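Local coordinates for fructosamine deglycase FrlB (Bacillus subtilis, PDB 3EUA), which catalyses the conversion of a range of fructosamine 6-phosphates to glucose 6-phosphate and a free amino acid, at residues A[80-84]-A[124-128]; A[167-171]-A[281-286]; A[219-223]-A[310-314]. All blocks are in the same frame, centred on the assembly; numbering follows the deposited sequence.

Interaction 1 of 3, residues A[80-84]-A[124-128]; sequences LCSHS and QYDWG
His-83 and Tyr-125 reach each other through different first torsions: the imidazole stands anti to its own backbone N (chi1 -174°), whereas the phenol ring sits between the backbone N and the carbonyl carbon (chi1 61°), which drops its hydroxyl onto the loop that follows the strand. There Tyr-125 OH and His-83 ND1 share a hydrogen bond of 2.8 Å, either atom being a possible donor. The bond lies close to both ring planes, and the two rings meet rim to rim with their planes at 46°. It gives the phenol hydroxyl a partner inside the fold and limits rotation of the imidazole about chi2. Next to that bond, Trp-127 offers a face to the imidazole edge, an edge-to-face pair with His-83 CE1 3.5 Å from Trp-127 CD2 that completes an aromatic cluster. Deeper in, Cys-81 SG touches Tyr-125 CE2 at 4.0 Å, an oblique sulfur-aromatic contact. Phe-109 stacks on His-83 and also meets the Trp-127 ring, extending the aromatic cluster. The contact belongs to the first SIS domain, at the C-terminal end of strand 76-82 in a parallel sheet. Strand 103-108 runs between that strand and edge strand 121-124, its Met-107 touching both Cys-81 and Tyr-125, while Asn-137 and Val-140 of helix 137-153 pack against Tyr-125.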
loop_
_atom_site.group_PDB
_atom_site.type_symbol
_atom_site.label_atom_id
_atom_site.label_comp_id
_atom_site.label_asym_id
_atom_site.label_seq_id
_atom_site.Cartn_x
_atom_site.Cartn_y
_atom_site.Cartn_z
ATOM N N LEU A 80 3.284 13.775 11.176
ATOM C CA LEU A 80 1.839 13.717 10.975
ATOM C C LEU A 80 1.327 14.902 10.156
ATOM O O LEU A 80 1.961 15.969 10.094
ATOM C CB LEU A 80 1.092 13.623 12.316
ATOM C CG LEU A 80 1.597 12.527 13.263
ATOM C CD1 LEU A 80 2.476 13.112 14.406
ATOM C CD2 LEU A 80 0.434 11.769 13.817
ATOM N N CYS A 81 0.183 14.711 9.515
ATOM C CA CYS A 81 -0.420 15.774 8.737
ATOM C C CYS A 81 -1.938 15.687 8.779
ATOM O O CYS A 81 -2.507 14.596 8.690
ATOM C CB CYS A 81 0.059 15.707 7.298
ATOM S SG CYS A 81 -0.589 17.071 6.322
ATOM N N SER A 82 -2.570 16.843 8.923
ATOM C CA SER A 82 -4.016 17.003 8.907
ATOM C C SER A 82 -4.279 18.433 8.503
ATOM O O SER A 82 -3.836 19.350 9.190
ATOM C CB SER A 82 -4.648 16.770 10.279
ATOM O OG SER A 82 -6.054 17.057 10.236
ATOM N N HIS A 83 -5.070 18.640 7.469
ATOM C CA HIS A 83 -5.333 19.981 7.009
ATOM C C HIS A 83 -6.027 20.833 8.069
ATOM O O HIS A 83 -5.529 21.857 8.517
ATOM C CB HIS A 83 -6.162 19.881 5.746
ATOM C CG HIS A 83 -6.378 21.193 5.092
ATOM N ND1 HIS A 83 -5.407 21.799 4.332
ATOM C CD2 HIS A 83 -7.422 22.044 5.128
ATOM C CE1 HIS A 83 -5.864 22.952 3.890
ATOM N NE2 HIS A 83 -7.084 23.128 4.360
ATOM N N SER A 84 -7.178 20.366 8.513
ATOM C CA SER A 84 -7.941 21.076 9.526
ATOM C C SER A 84 -7.290 20.966 10.880
ATOM O O SER A 84 -7.528 21.788 11.748
ATOM C CB SER A 84 -9.356 20.480 9.664
ATOM O OG SER A 84 -9.360 19.145 10.228
ATOM N N GLN A 124 3.295 24.795 9.740
ATOM C CA GLN A 124 2.128 25.030 8.954
ATOM C C GLN A 124 2.524 25.062 7.505
ATOM O O GLN A 124 3.706 25.170 7.159
ATOM C CB GLN A 124 1.532 26.370 9.268
ATOM C CG GLN A 124 1.206 26.657 10.695
ATOM C CD GLN A 124 0.855 28.132 10.806
ATOM O OE1 GLN A 124 0.130 28.669 9.958
ATOM N NE2 GLN A 124 1.396 28.796 11.799
ATOM N N TYR A 125 1.523 24.983 6.654
ATOM C CA TYR A 125 1.748 25.093 5.225
ATOM C C TYR A 125 0.692 26.006 4.660
ATOM O O TYR A 125 -0.337 26.238 5.308
ATOM C CB TYR A 125 1.715 23.705 4.588
ATOM C CG TYR A 125 0.429 22.879 4.697
ATOM C CD1 TYR A 125 -0.650 23.111 3.848
ATOM C CD2 TYR A 125 0.346 21.805 5.574
ATOM C CE1 TYR A 125 -1.792 22.356 3.920
ATOM C CE2 TYR A 125 -0.808 21.015 5.649
ATOM C CZ TYR A 125 -1.864 21.279 4.821
ATOM O OH TYR A 125 -2.993 20.509 4.869
ATOM N N ASP A 126 0.962 26.552 3.485
ATOM C CA ASP A 126 0.016 27.444 2.853
ATOM C C ASP A 126 -0.822 26.649 1.861
ATOM O O ASP A 126 -0.411 25.600 1.360
ATOM C CB ASP A 126 0.703 28.673 2.317
ATOM C CG ASP A 126 1.088 29.620 3.444
ATOM O OD1 ASP A 126 0.610 29.420 4.593
ATOM O OD2 ASP A 126 1.796 30.594 3.199
ATOM N N TRP A 127 -2.014 27.177 1.602
ATOM C CA TRP A 127 -2.976 26.530 0.762
ATOM C C TRP A 127 -3.790 27.570 -0.009
ATOM O O TRP A 127 -3.944 28.706 0.418
ATOM C CB TRP A 127 -3.858 25.595 1.630
ATOM C CG TRP A 127 -5.126 25.076 1.015
ATOM C CD1 TRP A 127 -6.301 25.768 0.875
ATOM C CD2 TRP A 127 -5.389 23.755 0.542
ATOM N NE1 TRP A 127 -7.249 24.987 0.294
ATOM C CE2 TRP A 127 -6.726 23.736 0.093
ATOM C CE3 TRP A 127 -4.624 22.583 0.447
ATOM C CZ2 TRP A 127 -7.321 22.593 -0.441
ATOM C CZ3 TRP A 127 -5.212 21.440 -0.088
ATOM C CH2 TRP A 127 -6.542 21.459 -0.533
ATOM N N GLY A 128 -4.246 27.172 -1.182
ATOM C CA GLY A 128 -5.056 28.031 -2.016
ATOM C C GLY A 128 -4.346 28.497 -3.256
ATOM O O GLY A 128 -3.180 28.162 -3.476
#

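Interaction 2 of 3, residues A[167-171]-A[281-286]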
loop_
_atom_site.group_PDB
_atom_site.type_symbol
_atom_site.label_atom_id
_atom_site.label_comp_id
_atom_site.label_asym_id
_atom_site.label_seq_id
_atom_site.Cartn_x
_atom_site.Cartn_y
_atom_site.Cartn_z
ATOM N N GLN A 167 12.042 26.690 -7.456
ATOM C CA GLN A 167 11.875 26.730 -8.917
ATOM C C GLN A 167 10.639 25.958 -9.409
ATOM O O GLN A 167 10.203 26.135 -10.550
ATOM C CB GLN A 167 13.087 26.107 -9.579
ATOM C CG GLN A 167 14.364 26.860 -9.350
ATOM C CD GLN A 167 14.440 28.170 -10.119
ATOM O OE1 GLN A 167 13.775 28.358 -11.135
ATOM N NE2 GLN A 167 15.303 29.063 -9.659
ATOM N N LEU A 168 10.039 25.131 -8.552
ATOM C CA LEU A 168 8.922 24.284 -8.984
ATOM C C LEU A 168 7.624 25.056 -9.279
ATOM O O LEU A 168 6.798 24.594 -10.062
ATOM C CB LEU A 168 8.643 23.186 -7.947
ATOM C CG LEU A 168 8.024 21.920 -8.520
ATOM C CD1 LEU A 168 9.060 21.255 -9.478
ATOM C CD2 LEU A 168 7.617 20.989 -7.409
ATOM N N GLN A 169 7.416 26.222 -8.668
ATOM C CA GLN A 169 6.188 26.951 -8.965
ATOM C C GLN A 169 6.162 27.328 -10.443
ATOM O O GLN A 169 5.124 27.244 -11.058
ATOM C CB GLN A 169 5.986 28.187 -8.099
ATOM C CG GLN A 169 4.600 28.848 -8.267
ATOM C CD GLN A 169 3.464 27.949 -7.884
ATOM O OE1 GLN A 169 3.588 27.125 -6.960
ATOM N NE2 GLN A 169 2.304 28.121 -8.556
ATOM N N ALA A 170 7.299 27.722 -11.018
ATOM C CA ALA A 170 7.341 28.076 -12.430
ATOM C C ALA A 170 7.020 26.840 -13.282
ATOM O O ALA A 170 6.369 26.950 -14.330
ATOM C CB ALA A 170 8.701 28.654 -12.800
ATOM N N VAL A 171 7.444 25.665 -12.805
ATOM C CA VAL A 171 7.161 24.392 -13.495
ATOM C C VAL A 171 5.643 24.156 -13.505
ATOM O O VAL A 171 5.081 23.780 -14.542
ATOM C CB VAL A 171 7.884 23.164 -12.835
ATOM C CG1 VAL A 171 7.676 21.899 -13.673
ATOM C CG2 VAL A 171 9.414 23.421 -12.650
ATOM N N TYR A 281 7.037 18.096 -19.195
ATOM C CA TYR A 281 7.106 19.364 -18.492
ATOM C C TYR A 281 8.540 19.863 -18.467
ATOM O O TYR A 281 9.468 19.134 -18.831
ATOM C CB TYR A 281 6.503 19.242 -17.071
ATOM C CG TYR A 281 5.135 18.591 -17.049
ATOM C CD1 TYR A 281 4.176 18.881 -18.024
ATOM C CD2 TYR A 281 4.776 17.731 -16.030
ATOM C CE1 TYR A 281 2.919 18.281 -18.011
ATOM C CE2 TYR A 281 3.492 17.124 -15.996
ATOM C CZ TYR A 281 2.583 17.405 -16.989
ATOM O OH TYR A 281 1.348 16.817 -16.962
ATOM N N ASP A 282 8.729 21.108 -18.031
ATOM C CA ASP A 282 10.052 21.742 -18.011
ATOM C C ASP A 282 10.752 21.666 -16.659
ATOM O O ASP A 282 10.474 22.472 -15.781
ATOM C CB ASP A 282 9.869 23.200 -18.439
ATOM C CG ASP A 282 11.169 23.970 -18.512
ATOM O OD1 ASP A 282 12.234 23.388 -18.204
ATOM O OD2 ASP A 282 11.118 25.175 -18.873
ATOM N N PHE A 283 11.669 20.717 -16.515
ATOM C CA PHE A 283 12.459 20.541 -15.303
ATOM C C PHE A 283 13.893 20.989 -15.516
ATOM O O PHE A 283 14.777 20.590 -14.781
ATOM C CB PHE A 283 12.431 19.065 -14.870
ATOM C CG PHE A 283 11.100 18.623 -14.265
ATOM C CD1 PHE A 283 10.042 18.230 -15.076
ATOM C CD2 PHE A 283 10.937 18.571 -12.899
ATOM C CE1 PHE A 283 8.836 17.835 -14.516
ATOM C CE2 PHE A 283 9.746 18.179 -12.341
ATOM C CZ PHE A 283 8.695 17.817 -13.143
ATOM N N THR A 284 14.126 21.851 -16.503
ATOM C CA THR A 284 15.469 22.313 -16.831
ATOM C C THR A 284 16.158 23.121 -15.715
ATOM O O THR A 284 17.398 23.155 -15.674
ATOM C CB THR A 284 15.451 23.137 -18.196
ATOM O OG1 THR A 284 14.690 24.340 -18.058
ATOM C CG2 THR A 284 14.835 22.315 -19.344
ATOM N N ALA A 285 15.380 23.753 -14.829
ATOM C CA ALA A 285 15.932 24.513 -13.696
ATOM C C ALA A 285 15.998 23.659 -12.418
ATOM O O ALA A 285 16.358 24.160 -11.357
ATOM C CB ALA A 285 15.104 25.775 -13.468
ATOM N N ILE A 286 15.629 22.386 -12.511
ATOM C CA ILE A 286 15.661 21.486 -11.370
ATOM C C ILE A 286 16.870 20.577 -11.517
ATOM O O ILE A 286 17.108 20.060 -12.613
ATOM C CB ILE A 286 14.380 20.629 -11.297
ATOM C CG1 ILE A 286 13.106 21.492 -11.423
ATOM C CG2 ILE A 286 14.392 19.796 -10.002
ATOM C CD1 ILE A 286 12.925 22.468 -10.313
HETATM O O HOH W 1 6.254 22.783 -16.710
#
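The Phe-283 ring takes Val-171 CG1 over one face, 4.2 Å above the plane and displaced toward the rim, while Leu-168 CD1 approaches the same ring obliquely, 4.3 Å from Phe-283 CE2. Both aliphatic groups come from one side of helix 158-190, where residues 168 and 171 lie a turn apart, so the loop 281-286 is laid against that side. Val-171 uses both branches: CG1, anti to the backbone N (chi1 -174°), lies over the phenyl face, and both methyls abut Asp-282 O, with CG2 at 3.4 Å. Ile-286 sends its CD1 methyl into the same apolar patch, 3.7 Å from Gln-167 CB and 4.1 Å from Leu-168 CD1. Farther out, the bent chain of Gln-167 brings OE1 to 3.7 Å from Ala-285 CB, a van der Waals contact at the exposed margin. The polar link between the segments is a water, which donates to Val-171 O at 2.7 Å and accepts a longer bond from Asp-282 N. The loop holds its own shape. Asp-282 OD1 takes Thr-284 N in an Asx turn and also Thr-284 OG1, the hydroxyl arriving on the syn side of the carboxylate, and this overlaps a type I beta turn from Phe-283 to Ile-286. Lys-291 NZ bonds to the carbonyl oxygens of both Phe-283 and Ile-286. The loop joins strand 273-277 to helix 288-313 in the second SIS half. Val-298 of that helix touches Leu-168, Tyr-281 and Phe-283, and Leu-294 touches Ile-286, which places the apolar patch between helices 158-190 and 288-313.

Interaction 3 of 3, residues A[219-223]-A[310-314]; sequences MQWIH and LAEER
Arg-314 NH1 reaches back to Gln-220 twice, binding the side-chain OE1 at 3.0 Å (N-H...O 145°) and, weakly, the backbone O of the same residue. Within the second SIS domain this clasps the C-terminal end of helix 205-220 to that of helix 288-313. NH1 comes in above the carbonyl plane of the Gln-220 amide rather than on a lone pair, and the amide and guanidinium planes stand 72° apart. A bend at chi2 (-67°) curls the Gln-220 chain back, so that NE2 donates to Met-219 O, the carbonyl of a selenomethionine; NE2 also bonds to His-316 O. The same amide lies against helix 288-313, with NE2 3.5 Å from Ala-311 CB and OE1 3.8 Å from Leu-310 CG. Beyond these polar bonds, Ile-222 CD1 packs on Leu-310 CD2 at 4.1 Å. Trp-221, with positive phi, turns the chain out of the helix, and its NE1 bonds to Glu-238 of the second subunit. Ile-222 CD1 rests over one face of the Arg-314 guanidinium, displaced toward the rim and 3.6 Å from NE.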
loop_
_atom_site.group_PDB
_atom_site.type_symbol
_atom_site.label_atom_id
_atom_site.label_comp_id
_atom_site.label_asym_id
_atom_site.label_seq_id
_atom_site.Cartn_x
_atom_site.Cartn_y
_atom_site.Cartn_z
HETATM N N MSE A 219 -14.846 13.094 -3.925
HETATM C CA MSE A 219 -15.339 14.370 -4.464
HETATM C C MSE A 219 -16.141 14.360 -5.748
HETATM O O MSE A 219 -16.590 15.407 -6.190
HETATM C CB MSE A 219 -14.124 15.286 -4.622
HETATM C CG MSE A 219 -13.304 15.435 -3.330
HETATM SE SE MSE A 219 -11.800 16.717 -3.465
HETATM C CE MSE A 219 -10.704 16.180 -1.910
ATOM N N GLN A 220 -16.323 13.187 -6.341
ATOM C CA GLN A 220 -17.090 13.046 -7.571
ATOM C C GLN A 220 -18.002 11.846 -7.587
ATOM O O GLN A 220 -18.872 11.749 -8.467
ATOM C CB GLN A 220 -16.109 12.945 -8.770
ATOM C CG GLN A 220 -15.353 14.214 -9.079
ATOM C CD GLN A 220 -16.256 15.312 -9.591
ATOM O OE1 GLN A 220 -16.700 15.283 -10.730
ATOM N NE2 GLN A 220 -16.522 16.295 -8.754
ATOM N N TRP A 221 -17.870 10.959 -6.605
ATOM C CA TRP A 221 -18.623 9.705 -6.543
ATOM C C TRP A 221 -18.437 8.886 -7.825
ATOM O O TRP A 221 -19.390 8.386 -8.394
ATOM C CB TRP A 221 -20.108 9.909 -6.250
ATOM C CG TRP A 221 -20.390 10.726 -5.046
ATOM C CD1 TRP A 221 -19.569 10.944 -3.975
ATOM C CD2 TRP A 221 -21.640 11.289 -4.709
ATOM N NE1 TRP A 221 -20.218 11.704 -3.023
ATOM C CE2 TRP A 221 -21.496 11.927 -3.453
ATOM C CE3 TRP A 221 -22.879 11.363 -5.370
ATOM C CZ2 TRP A 221 -22.547 12.619 -2.839
ATOM C CZ3 TRP A 221 -23.921 12.049 -4.749
ATOM C CH2 TRP A 221 -23.735 12.668 -3.503
ATOM N N ILE A 222 -17.183 8.816 -8.287
ATOM C CA ILE A 222 -16.781 8.032 -9.439
ATOM C C ILE A 222 -15.944 6.893 -8.890
ATOM O O ILE A 222 -15.033 7.136 -8.099
ATOM C CB ILE A 222 -15.971 8.870 -10.423
ATOM C CG1 ILE A 222 -16.868 9.954 -11.028
ATOM C CG2 ILE A 222 -15.429 8.016 -11.522
ATOM C CD1 ILE A 222 -16.172 10.902 -11.923
ATOM N N HIS A 223 -16.248 5.663 -9.299
ATOM C CA HIS A 223 -15.478 4.514 -8.828
ATOM C C HIS A 223 -14.050 4.631 -9.311
ATOM O O HIS A 223 -13.810 5.049 -10.451
ATOM C CB HIS A 223 -16.074 3.212 -9.344
ATOM C CG HIS A 223 -17.490 2.989 -8.914
ATOM N ND1 HIS A 223 -17.840 2.750 -7.603
ATOM C CD2 HIS A 223 -18.636 2.916 -9.632
ATOM C CE1 HIS A 223 -19.148 2.594 -7.521
ATOM N NE2 HIS A 223 -19.655 2.669 -8.742
ATOM N N LEU A 310 -13.530 18.542 -14.559
ATOM C CA LEU A 310 -14.430 17.411 -14.434
ATOM C C LEU A 310 -15.619 17.786 -13.559
ATOM O O LEU A 310 -16.764 17.528 -13.938
ATOM C CB LEU A 310 -13.674 16.209 -13.860
ATOM C CG LEU A 310 -14.448 14.911 -13.728
ATOM C CD1 LEU A 310 -14.976 14.396 -15.069
ATOM C CD2 LEU A 310 -13.576 13.839 -13.036
ATOM N N ALA A 311 -15.338 18.394 -12.397
ATOM C CA ALA A 311 -16.388 18.808 -11.446
ATOM C C ALA A 311 -17.398 19.778 -12.114
ATOM O O ALA A 311 -18.592 19.686 -11.892
ATOM C CB ALA A 311 -15.781 19.430 -10.209
ATOM N N GLU A 312 -16.885 20.702 -12.913
ATOM C CA GLU A 312 -17.706 21.653 -13.635
ATOM C C GLU A 312 -18.552 20.941 -14.683
ATOM O O GLU A 312 -19.753 21.169 -14.752
ATOM C CB GLU A 312 -16.818 22.719 -14.286
ATOM C CG GLU A 312 -17.580 23.762 -15.113
ATOM C CD GLU A 312 -16.655 24.765 -15.818
ATOM O OE1 GLU A 312 -15.411 24.788 -15.539
ATOM O OE2 GLU A 312 -17.201 25.520 -16.660
ATOM N N GLU A 313 -17.926 20.073 -15.474
ATOM C CA GLU A 313 -18.636 19.323 -16.526
ATOM C C GLU A 313 -19.749 18.443 -15.966
ATOM O O GLU A 313 -20.797 18.328 -16.571
ATOM C CB GLU A 313 -17.669 18.434 -17.312
ATOM C CG GLU A 313 -18.212 17.937 -18.644
ATOM C CD GLU A 313 -18.434 19.077 -19.630
ATOM O OE1 GLU A 313 -17.784 20.130 -19.462
ATOM O OE2 GLU A 313 -19.250 18.928 -20.569
ATOM N N ARG A 314 -19.505 17.835 -14.806
ATOM C CA ARG A 314 -20.478 16.951 -14.144
ATOM C C ARG A 314 -21.421 17.653 -13.167
ATOM O O ARG A 314 -22.234 16.989 -12.519
ATOM C CB ARG A 314 -19.716 15.839 -13.380
ATOM C CG ARG A 314 -18.850 14.989 -14.292
ATOM C CD ARG A 314 -18.132 13.861 -13.573
ATOM N NE ARG A 314 -18.993 12.813 -13.070
ATOM C CZ ARG A 314 -19.437 12.678 -11.821
ATOM N NH1 ARG A 314 -19.159 13.540 -10.864
ATOM N NH2 ARG A 314 -20.201 11.635 -11.524
#

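Overall arrangement
From the N terminus, interaction 1 comes first: it closes a loop of 39 residues within the first SIS domain, joining strand 76-82 to the loop beyond edge strand 121-124. The chain then runs through helix 137-153 into helix 158-190, where interaction 2 opens. Interaction 3 opens at 219-223, before residues 281-286 close interaction 2, and closes only at 310-314, so these two contacts cross. Both involve the region of helix 288-313, with centres about 29 Å apart. Interaction 2 fastens helix 158-190 to the loop leading into that helix, and interaction 3 joins helices 205-220 and 288-313 at their C-terminal ends.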